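Local coordinates for FERM, ARHGEF and pleckstrin domain-containing protein 2 (Mus musculus, PDB 4GYV) that acts, through the DH domain described here, as a guanine nucleotide exchange factor that activates RAC1 and takes part in semaphorin signalling and actin remodelling, at residues A[70-75]-A[88-93]; A[31-36]-A[131-136]; A[53-58]-A[110-115]. One frame throughout, in Å; residues are numbered along the deposited sequence.

Interaction 1 (A[70-75]-A[88-93]); sequences EQRLAL and HQRIGD
Arg72, near the C-terminal end of helix 56-77, reaches over to Asp93, in the first turn of helix 92-102, and Arg90, in the loop just before it, and the three side chains form a salt-bridge network on the helical bundle of the DH domain. Guanidinium and carboxylate meet end-on and nearly coplanar, their planes 27° apart: Arg72 NH2 lies 2.8 Å from Asp93 OD2, while Arg72 NH1 bonds Asp93 OD1 on its syn lone pair at 2.9 Å. A long, flexible arginine suits this place, since its chain leaves the helix with CG opposite the backbone N (chi1 173°) and then bends twice, at chi2 and chi3, to lay the guanidinium edge against both acceptors. The second cation, Arg90, also approaches Asp93, which lies over the face of its guanidinium, so that pairing rests on charge alone; Arg90 has a further salt bridge to Asp180. Sharing one carboxylate probably offsets the closeness of the two arginines.

The apolar contacts flank this network. Leu75 sits over one face of the His88 ring in a CH-pi contact, CD1 3.8 Å from the ring centroid, a fitting use of a branched aliphatic group against a flat one. Leu73 CD2 touches Ile91 CD1 at 4.0 Å, and Leu73 also packs on Tyr9, Ala12 and Leu16 of helix 7-39. Ile91 itself takes the N-cap position of helix 92-102, where its backbone N bonds Asp177.

A side-chain-to-backbone bond completes the grip: Arg72 NH1 also donates to Arg90 O at 2.9 Å, approaching from above the carbonyl plane.

Interaction 2 (A[31-36]-A[131-136]); sequences VWFRSV and AVYKEF
Phe136 and Phe33 bury more surface here than any other residues, and each lies against the other. The Phe136 ring is covered on one face by Phe33, whose CD1 lies off-centre above it, 3.4 Å from Phe136 CD2. The ring planes are inclined at 44°, so this is neither a stack nor an edge-to-face pair. The backbone joins in: Phe33 CA sits over the same ring in a CH-pi contact, 4.0 Å from its centroid. With CG opposite its own backbone N (chi1 -175°), Phe136 extends across the gap until CZ reaches Trp32 CB.

Beyond Phe136, the Phe33 ring turns its edge toward the face of Tyr133, in a T-shaped arrangement with centroids 5.3 Å apart. The three rings form an aromatic cluster between helices 7-39 and 127-137 of the all-helical DH domain; the axes of 31-36 and 131-136 come within 10.9 Å, their directions 137° apart. Leu146 packs on all three rings, while the Tyr133 hydroxyl is satisfied by Asn147. Large flat rings suit this separation, since each extends well out from its own helix. An alanine at Phe136 would remove the ring that Phe33 leans on and would probably open a gap between the helices, leaving Phe33 freer to turn. At the flank of the cluster, Val36 CG1 meets Val132 CG1, the two methyl groups passing alongside, their side chains coming from opposing helices.

Interaction 3 (A[53-58]-A[110-115]); sequences SNIDPV and QRHDEV
His112, in the first turn of helix 112-124, points its ring at the backbone of Asn54, just ahead of helix 56-77. From CB the chain turns so that CG lies opposite the carbonyl carbon (chi1 -71°), which brings the ring across to 53-58. His112 CD2 is the first ring atom to meet the other segment: it lies 4.2 Å from Asn54 CB and somewhat nearer the carbonyl oxygen of the same residue. On the far side of the ring, His112 CE1 comes within 3.8 Å of Ile55 CD1. His112 NE2, at the tip, donates a hydrogen bond to Asn54 O at 2.7 Å with an N-H...O angle of 162°. The oxygen lies close to the ring plane, whereas the donor is tilted 27° from the plane of the carbonyl. The methyl Ile55 CD1 also approaches His112 NE2, at 3.7 Å. A histidine suits this place because its flat ring can lie among apolar neighbours and still offer an N-H at its edge.

Next to it, the amide of Asn54 crosses the aliphatic part of Arg111 at a slant, with Asn54 OD1 3.5 Å from Arg111 CD. The amide nitrogen of Asn54 is held instead by the carbonyl of Leu50, and the Arg111 guanidinium makes a salt bridge with Glu114, its N-H bond a weak one. The site joins two helix starts inside the DH domain, and Phe109 lies against the His112 ring.

Ile55 is the N-cap residue of helix 56-77, and the histidine holds the carbonyl of the residue before it. Donation from NE2 satisfies a buried carbonyl and implies that this nitrogen carries a proton, while the in-plane bond together with Ile55 is likely to limit rotation of the ring.

In the fold
All three contacts lie within the DH domain, but they hold it at different depths. Interactions 2 and 3 are buried and close together, their centres 18 Å apart, and a salt bridge between Arg34 and Asp56 connects them directly. Interaction 1 is only partly buried and lies on the other side of the chain's centre, about 17 Å from interaction 2 between nearest atoms. It nevertheless shares helix 56-77 with interaction 3, one using the helix start and the other a part near its end. The chemistry follows the setting: charged groups dominate interaction 1, rings and methyls interaction 2, and a single side-chain-to-backbone hydrogen bond interaction 3.

Interaction 1 (A[70-75]-A[88-93])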
loop_
_atom_site.group_PDB
_atom_site.type_symbol
_atom_site.label_atom_id
_atom_site.label_comp_id
_atom_site.label_asym_id
_atom_site.label_seq_id
_atom_site.Cartn_x
_atom_site.Cartn_y
_atom_site.Cartn_z
ATOM N N GLU A 70 -7.584 12.507 6.502
ATOM C CA GLU A 70 -8.023 11.764 5.326
ATOM C C GLU A 70 -9.482 12.018 4.964
ATOM O O GLU A 70 -9.825 12.122 3.775
ATOM C CB GLU A 70 -7.805 10.269 5.540
ATOM C CG GLU A 70 -6.640 9.721 4.743
ATOM C CD GLU A 70 -6.217 8.334 5.191
ATOM O OE1 GLU A 70 -6.944 7.719 6.018
ATOM O OE2 GLU A 70 -5.154 7.871 4.708
ATOM N N GLN A 71 -10.335 12.088 5.987
ATOM C CA GLN A 71 -11.753 12.334 5.797
ATOM C C GLN A 71 -11.875 13.657 5.092
ATOM O O GLN A 71 -12.592 13.797 4.102
ATOM C CB GLN A 71 -12.433 12.505 7.140
ATOM C CG GLN A 71 -13.212 11.335 7.694
ATOM C CD GLN A 71 -14.125 11.796 8.831
ATOM O OE1 GLN A 71 -13.744 11.782 10.005
ATOM N NE2 GLN A 71 -15.324 12.246 8.477
ATOM N N ARG A 72 -11.151 14.632 5.632
ATOM C CA ARG A 72 -11.321 16.015 5.252
ATOM C C ARG A 72 -10.838 16.217 3.835
ATOM O O ARG A 72 -11.524 16.830 3.033
ATOM C CB ARG A 72 -10.589 16.930 6.223
ATOM C CG ARG A 72 -10.574 18.378 5.819
ATOM C CD ARG A 72 -11.975 18.944 5.761
ATOM N NE ARG A 72 -12.643 18.859 7.054
ATOM C CZ ARG A 72 -12.504 19.739 8.045
ATOM N NH1 ARG A 72 -11.721 20.802 7.924
ATOM N NH2 ARG A 72 -13.151 19.550 9.180
ATOM N N LEU A 73 -9.678 15.666 3.512
ATOM C CA LEU A 73 -9.126 15.830 2.179
ATOM C C LEU A 73 -10.020 15.230 1.130
ATOM O O LEU A 73 -10.096 15.721 0.013
ATOM C CB LEU A 73 -7.731 15.219 2.083
ATOM C CG LEU A 73 -6.567 16.194 2.257
ATOM C CD1 LEU A 73 -6.580 17.157 1.098
ATOM C CD2 LEU A 73 -6.631 16.966 3.591
ATOM N N ALA A 74 -10.724 14.166 1.472
ATOM C CA ALA A 74 -11.595 13.562 0.470
ATOM C C ALA A 74 -12.843 14.422 0.273
ATOM O O ALA A 74 -13.408 14.480 -0.815
ATOM C CB ALA A 74 -11.942 12.150 0.857
ATOM N N LEU A 75 -13.267 15.097 1.336
ATOM C CA LEU A 75 -14.390 16.006 1.240
ATOM C C LEU A 75 -14.005 17.237 0.427
ATOM O O LEU A 75 -14.811 17.791 -0.331
ATOM C CB LEU A 75 -14.848 16.417 2.632
ATOM C CG LEU A 75 -15.703 15.397 3.369
ATOM C CD1 LEU A 75 -16.139 15.971 4.668
ATOM C CD2 LEU A 75 -16.875 15.047 2.550
ATOM N N HIS A 88 -15.623 22.167 4.077
ATOM C CA HIS A 88 -14.870 21.075 3.473
ATOM C C HIS A 88 -13.543 21.537 2.922
ATOM O O HIS A 88 -12.650 20.734 2.744
ATOM C CB HIS A 88 -15.653 20.418 2.333
ATOM C CG HIS A 88 -16.836 19.620 2.784
ATOM N ND1 HIS A 88 -17.663 18.964 1.902
ATOM C CD2 HIS A 88 -17.329 19.369 4.018
ATOM C CE1 HIS A 88 -18.621 18.349 2.572
ATOM N NE2 HIS A 88 -18.441 18.579 3.859
ATOM N N GLN A 89 -13.407 22.821 2.611
ATOM C CA GLN A 89 -12.187 23.254 1.934
ATOM C C GLN A 89 -11.221 23.990 2.841
ATOM O O GLN A 89 -10.733 25.085 2.537
ATOM C CB GLN A 89 -12.524 23.986 0.654
ATOM C CG GLN A 89 -13.095 22.985 -0.308
ATOM C CD GLN A 89 -13.701 23.564 -1.549
ATOM O OE1 GLN A 89 -13.522 24.738 -1.852
ATOM N NE2 GLN A 89 -14.431 22.727 -2.291
ATOM N N ARG A 90 -10.929 23.338 3.960
ATOM C CA ARG A 90 -10.015 23.881 4.942
ATOM C C ARG A 90 -9.500 22.753 5.798
ATOM O O ARG A 90 -9.998 21.639 5.708
ATOM C CB ARG A 90 -10.720 24.912 5.799
ATOM C CG ARG A 90 -11.938 24.388 6.423
ATOM C CD ARG A 90 -12.327 25.268 7.555
ATOM N NE ARG A 90 -13.271 24.605 8.450
ATOM C CZ ARG A 90 -13.379 24.909 9.739
ATOM N NH1 ARG A 90 -14.267 24.261 10.502
ATOM N NH2 ARG A 90 -12.578 25.858 10.254
ATOM N N ILE A 91 -8.514 23.050 6.637
ATOM C CA ILE A 91 -7.782 22.016 7.349
ATOM C C ILE A 91 -7.435 22.471 8.769
ATOM O O ILE A 91 -7.113 21.653 9.642
ATOM C CB ILE A 91 -6.487 21.668 6.585
ATOM C CG1 ILE A 91 -5.854 20.396 7.120
ATOM C CG2 ILE A 91 -5.491 22.813 6.700
ATOM C CD1 ILE A 91 -6.710 19.215 6.957
ATOM N N GLY A 92 -7.528 23.776 8.996
ATOM C CA GLY A 92 -7.016 24.395 10.210
ATOM C C GLY A 92 -7.687 23.976 11.502
ATOM O O GLY A 92 -7.048 23.924 12.546
ATOM N N ASP A 93 -8.981 23.694 11.437
ATOM C CA ASP A 93 -9.713 23.239 12.613
ATOM C C ASP A 93 -9.157 21.914 13.103
ATOM O O ASP A 93 -9.023 21.698 14.310
ATOM C CB ASP A 93 -11.204 23.089 12.304
ATOM C CG ASP A 93 -11.468 22.375 10.986
ATOM O OD1 ASP A 93 -10.598 22.417 10.082
ATOM O OD2 ASP A 93 -12.556 21.782 10.848
#

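Interaction 2 (A[31-36]-A[131-136])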
loop_
_atom_site.group_PDB
_atom_site.type_symbol
_atom_site.label_atom_id
_atom_site.label_comp_id
_atom_site.label_asym_id
_atom_site.label_seq_id
_atom_site.Cartn_x
_atom_site.Cartn_y
_atom_site.Cartn_z
ATOM N N VAL A 31 5.582 -2.837 14.671
ATOM C CA VAL A 31 5.137 -4.138 14.243
ATOM C C VAL A 31 6.286 -5.067 13.896
ATOM O O VAL A 31 6.439 -6.117 14.506
ATOM C CB VAL A 31 4.123 -4.036 13.085
ATOM C CG1 VAL A 31 3.877 -5.391 12.434
ATOM C CG2 VAL A 31 2.831 -3.524 13.611
ATOM N N TRP A 32 7.105 -4.680 12.934
ATOM C CA TRP A 32 8.032 -5.637 12.334
ATOM C C TRP A 32 9.244 -5.975 13.175
ATOM O O TRP A 32 9.653 -7.143 13.236
ATOM C CB TRP A 32 8.415 -5.188 10.930
ATOM C CG TRP A 32 7.175 -5.036 10.158
ATOM C CD1 TRP A 32 6.616 -3.887 9.753
ATOM C CD2 TRP A 32 6.280 -6.078 9.767
ATOM N NE1 TRP A 32 5.440 -4.126 9.106
ATOM C CE2 TRP A 32 5.206 -5.471 9.098
ATOM C CE3 TRP A 32 6.288 -7.469 9.906
ATOM C CZ2 TRP A 32 4.137 -6.198 8.573
ATOM C CZ3 TRP A 32 5.226 -8.190 9.382
ATOM C CH2 TRP A 32 4.171 -7.553 8.723
ATOM N N PHE A 33 9.794 -4.956 13.820
ATOM C CA PHE A 33 10.915 -5.122 14.709
ATOM C C PHE A 33 10.446 -5.872 15.934
ATOM O O PHE A 33 11.070 -6.843 16.382
ATOM C CB PHE A 33 11.451 -3.750 15.133
ATOM C CG PHE A 33 12.782 -3.809 15.828
ATOM C CD1 PHE A 33 13.803 -4.611 15.330
ATOM C CD2 PHE A 33 13.018 -3.060 16.972
ATOM C CE1 PHE A 33 15.033 -4.682 15.975
ATOM C CE2 PHE A 33 14.251 -3.124 17.621
ATOM C CZ PHE A 33 15.257 -3.932 17.116
ATOM N N ARG A 34 9.327 -5.416 16.470
ATOM C CA ARG A 34 8.778 -5.990 17.683
ATOM C C ARG A 34 8.479 -7.465 17.497
ATOM O O ARG A 34 8.658 -8.262 18.411
ATOM C CB ARG A 34 7.494 -5.271 18.027
ATOM C CG ARG A 34 6.980 -5.560 19.391
ATOM C CD ARG A 34 5.586 -5.077 19.411
ATOM N NE ARG A 34 5.301 -4.225 20.546
ATOM C CZ ARG A 34 4.612 -3.101 20.458
ATOM N NH1 ARG A 34 4.161 -2.687 19.273
ATOM N NH2 ARG A 34 4.386 -2.397 21.557
ATOM N N SER A 35 8.009 -7.811 16.304
ATOM C CA SER A 35 7.778 -9.193 15.934
ATOM C C SER A 35 9.044 -10.023 16.116
ATOM O O SER A 35 9.034 -11.070 16.769
ATOM C CB SER A 35 7.341 -9.262 14.488
ATOM O OG SER A 35 6.544 -10.401 14.259
ATOM N N VAL A 36 10.135 -9.536 15.539
ATOM C CA VAL A 36 11.418 -10.219 15.599
ATOM C C VAL A 36 11.971 -10.246 17.020
ATOM O O VAL A 36 12.454 -11.279 17.481
ATOM C CB VAL A 36 12.433 -9.565 14.640
ATOM C CG1 VAL A 36 13.822 -9.825 15.090
ATOM C CG2 VAL A 36 12.273 -10.119 13.256
ATOM N N ALA A 131 23.119 -9.114 17.005
ATOM C CA ALA A 131 22.857 -10.026 15.891
ATOM C C ALA A 131 21.448 -9.879 15.331
ATOM O O ALA A 131 21.251 -9.899 14.110
ATOM C CB ALA A 131 23.073 -11.438 16.331
ATOM N N VAL A 132 20.475 -9.748 16.232
ATOM C CA VAL A 132 19.085 -9.544 15.839
ATOM C C VAL A 132 18.862 -8.257 15.051
ATOM O O VAL A 132 18.115 -8.261 14.068
ATOM C CB VAL A 132 18.165 -9.554 17.050
ATOM C CG1 VAL A 132 16.761 -9.185 16.641
ATOM C CG2 VAL A 132 18.201 -10.922 17.707
ATOM N N TYR A 133 19.503 -7.169 15.492
ATOM C CA TYR A 133 19.558 -5.915 14.739
ATOM C C TYR A 133 20.117 -6.149 13.345
ATOM O O TYR A 133 19.480 -5.824 12.343
ATOM C CB TYR A 133 20.469 -4.915 15.435
ATOM C CG TYR A 133 19.784 -3.840 16.250
ATOM C CD1 TYR A 133 19.436 -2.628 15.683
ATOM C CD2 TYR A 133 19.535 -4.022 17.592
ATOM C CE1 TYR A 133 18.834 -1.643 16.431
ATOM C CE2 TYR A 133 18.938 -3.050 18.345
ATOM C CZ TYR A 133 18.584 -1.860 17.771
ATOM O OH TYR A 133 17.978 -0.887 18.559
ATOM N N LYS A 134 21.315 -6.723 13.291
ATOM C CA LYS A 134 22.025 -6.920 12.036
ATOM C C LYS A 134 21.136 -7.661 11.047
ATOM O O LYS A 134 21.047 -7.283 9.876
ATOM C CB LYS A 134 23.341 -7.661 12.294
ATOM C CG LYS A 134 24.271 -7.805 11.092
ATOM C CD LYS A 134 25.682 -8.204 11.535
ATOM C CE LYS A 134 26.602 -8.458 10.341
ATOM N NZ LYS A 134 28.019 -8.794 10.722
ATOM N N GLU A 135 20.430 -8.677 11.537
ATOM C CA GLU A 135 19.596 -9.500 10.673
ATOM C C GLU A 135 18.340 -8.759 10.250
ATOM O O GLU A 135 17.893 -8.882 9.102
ATOM C CB GLU A 135 19.228 -10.813 11.364
ATOM C CG GLU A 135 18.269 -11.708 10.565
ATOM C CD GLU A 135 18.914 -12.434 9.373
ATOM O OE1 GLU A 135 18.146 -12.905 8.496
ATOM O OE2 GLU A 135 20.168 -12.551 9.315
ATOM N N PHE A 136 17.768 -7.996 11.178
ATOM C CA PHE A 136 16.561 -7.258 10.870
ATOM C C PHE A 136 16.857 -6.210 9.816
ATOM O O PHE A 136 16.058 -5.978 8.909
ATOM C CB PHE A 136 15.959 -6.600 12.112
ATOM C CG PHE A 136 14.641 -5.928 11.848
ATOM C CD1 PHE A 136 13.540 -6.671 11.434
ATOM C CD2 PHE A 136 14.499 -4.554 11.987
ATOM C CE1 PHE A 136 12.326 -6.044 11.173
ATOM C CE2 PHE A 136 13.295 -3.930 11.729
ATOM C CZ PHE A 136 12.212 -4.673 11.324
#

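Interaction 3 (A[53-58]-A[110-115])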
loop_
_atom_site.group_PDB
_atom_site.type_symbol
_atom_site.label_atom_id
_atom_site.label_comp_id
_atom_site.label_asym_id
_atom_site.label_seq_id
_atom_site.Cartn_x
_atom_site.Cartn_y
_atom_site.Cartn_z
ATOM N N SER A 53 6.818 1.758 25.186
ATOM C CA SER A 53 5.976 2.599 26.012
ATOM C C SER A 53 5.978 4.045 25.515
ATOM O O SER A 53 5.063 4.809 25.825
ATOM C CB SER A 53 6.468 2.531 27.453
ATOM O OG SER A 53 6.754 3.811 27.983
ATOM N N ASN A 54 7.005 4.413 24.750
ATOM C CA ASN A 54 7.186 5.790 24.300
ATOM C C ASN A 54 7.077 5.945 22.781
ATOM O O ASN A 54 7.446 7.008 22.228
ATOM C CB ASN A 54 8.539 6.329 24.750
ATOM C CG ASN A 54 8.648 6.454 26.241
ATOM O OD1 ASN A 54 8.061 7.357 26.849
ATOM N ND2 ASN A 54 9.418 5.560 26.850
ATOM N N ILE A 55 6.598 4.878 22.129
ATOM C CA ILE A 55 6.327 4.870 20.694
ATOM C C ILE A 55 4.873 4.519 20.420
ATOM O O ILE A 55 4.193 5.219 19.665
ATOM C CB ILE A 55 7.213 3.879 19.929
ATOM C CG1 ILE A 55 8.634 4.372 19.897
ATOM C CG2 ILE A 55 6.801 3.839 18.488
ATOM C CD1 ILE A 55 8.723 5.666 19.176
ATOM N N ASP A 56 4.405 3.439 21.048
ATOM C CA ASP A 56 3.008 3.020 20.960
ATOM C C ASP A 56 1.985 4.145 21.083
ATOM O O ASP A 56 1.077 4.236 20.250
ATOM C CB ASP A 56 2.680 1.937 21.977
ATOM C CG ASP A 56 3.113 0.551 21.534
ATOM O OD1 ASP A 56 3.375 0.343 20.323
ATOM O OD2 ASP A 56 3.177 -0.335 22.423
ATOM N N PRO A 57 2.117 5.010 22.109
ATOM C CA PRO A 57 1.143 6.113 22.186
ATOM C C PRO A 57 1.313 7.138 21.059
ATOM O O PRO A 57 0.317 7.666 20.582
ATOM C CB PRO A 57 1.465 6.781 23.531
ATOM C CG PRO A 57 2.418 5.904 24.211
ATOM C CD PRO A 57 3.128 5.114 23.172
ATOM N N VAL A 58 2.557 7.425 20.675
ATOM C CA VAL A 58 2.836 8.316 19.563
ATOM C C VAL A 58 2.148 7.813 18.300
ATOM O O VAL A 58 1.505 8.587 17.579
ATOM C CB VAL A 58 4.357 8.439 19.304
ATOM C CG1 VAL A 58 4.643 8.949 17.885
ATOM C CG2 VAL A 58 4.997 9.330 20.333
ATOM N N GLN A 110 9.926 13.268 24.599
ATOM C CA GLN A 110 11.011 13.680 25.467
ATOM C C GLN A 110 11.922 12.524 25.884
ATOM O O GLN A 110 13.066 12.747 26.239
ATOM C CB GLN A 110 10.437 14.347 26.711
ATOM C CG GLN A 110 11.367 15.283 27.369
ATOM C CD GLN A 110 11.106 16.692 26.947
ATOM O OE1 GLN A 110 10.093 17.275 27.337
ATOM N NE2 GLN A 110 12.014 17.264 26.142
ATOM N N ARG A 111 11.426 11.292 25.847
ATOM C CA ARG A 111 12.245 10.155 26.276
ATOM C C ARG A 111 12.996 9.482 25.125
ATOM O O ARG A 111 13.787 8.570 25.349
ATOM C CB ARG A 111 11.434 9.139 27.106
ATOM C CG ARG A 111 11.131 9.630 28.509
ATOM C CD ARG A 111 10.174 8.727 29.264
ATOM N NE ARG A 111 9.800 9.289 30.568
ATOM C CZ ARG A 111 10.600 9.312 31.642
ATOM N NH1 ARG A 111 10.176 9.835 32.799
ATOM N NH2 ARG A 111 11.832 8.807 31.564
ATOM N N HIS A 112 12.784 9.956 23.903
ATOM C CA HIS A 112 13.362 9.289 22.738
ATOM C C HIS A 112 14.871 9.271 22.693
ATOM O O HIS A 112 15.450 8.264 22.333
ATOM C CB HIS A 112 12.802 9.839 21.429
ATOM C CG HIS A 112 11.379 9.446 21.175
ATOM N ND1 HIS A 112 10.698 9.809 20.036
ATOM C CD2 HIS A 112 10.507 8.736 21.928
ATOM C CE1 HIS A 112 9.468 9.327 20.094
ATOM N NE2 HIS A 112 9.331 8.664 21.226
ATOM N N ASP A 113 15.518 10.365 23.062
ATOM C CA ASP A 113 16.976 10.384 23.053
ATOM C C ASP A 113 17.520 9.416 24.100
ATOM O O ASP A 113 18.600 8.829 23.945
ATOM C CB ASP A 113 17.488 11.793 23.317
ATOM C CG ASP A 113 17.005 12.341 24.640
ATOM O OD1 ASP A 113 15.801 12.676 24.737
ATOM O OD2 ASP A 113 17.826 12.435 25.579
ATOM N N GLU A 114 16.753 9.247 25.168
ATOM C CA GLU A 114 17.088 8.288 26.206
ATOM C C GLU A 114 16.883 6.854 25.690
ATOM O O GLU A 114 17.743 5.998 25.876
ATOM C CB GLU A 114 16.253 8.586 27.444
ATOM C CG GLU A 114 16.231 7.511 28.495
ATOM C CD GLU A 114 15.192 7.790 29.588
ATOM O OE1 GLU A 114 15.024 6.917 30.475
ATOM O OE2 GLU A 114 14.554 8.878 29.558
ATOM N N VAL A 115 15.756 6.606 25.022
ATOM C CA VAL A 115 15.480 5.310 24.406
ATOM C C VAL A 115 16.620 4.929 23.475
ATOM O O VAL A 115 17.095 3.797 23.433
ATOM C CB VAL A 115 14.179 5.360 23.570
ATOM C CG1 VAL A 115 14.120 4.186 22.573
ATOM C CG2 VAL A 115 12.955 5.372 24.481
#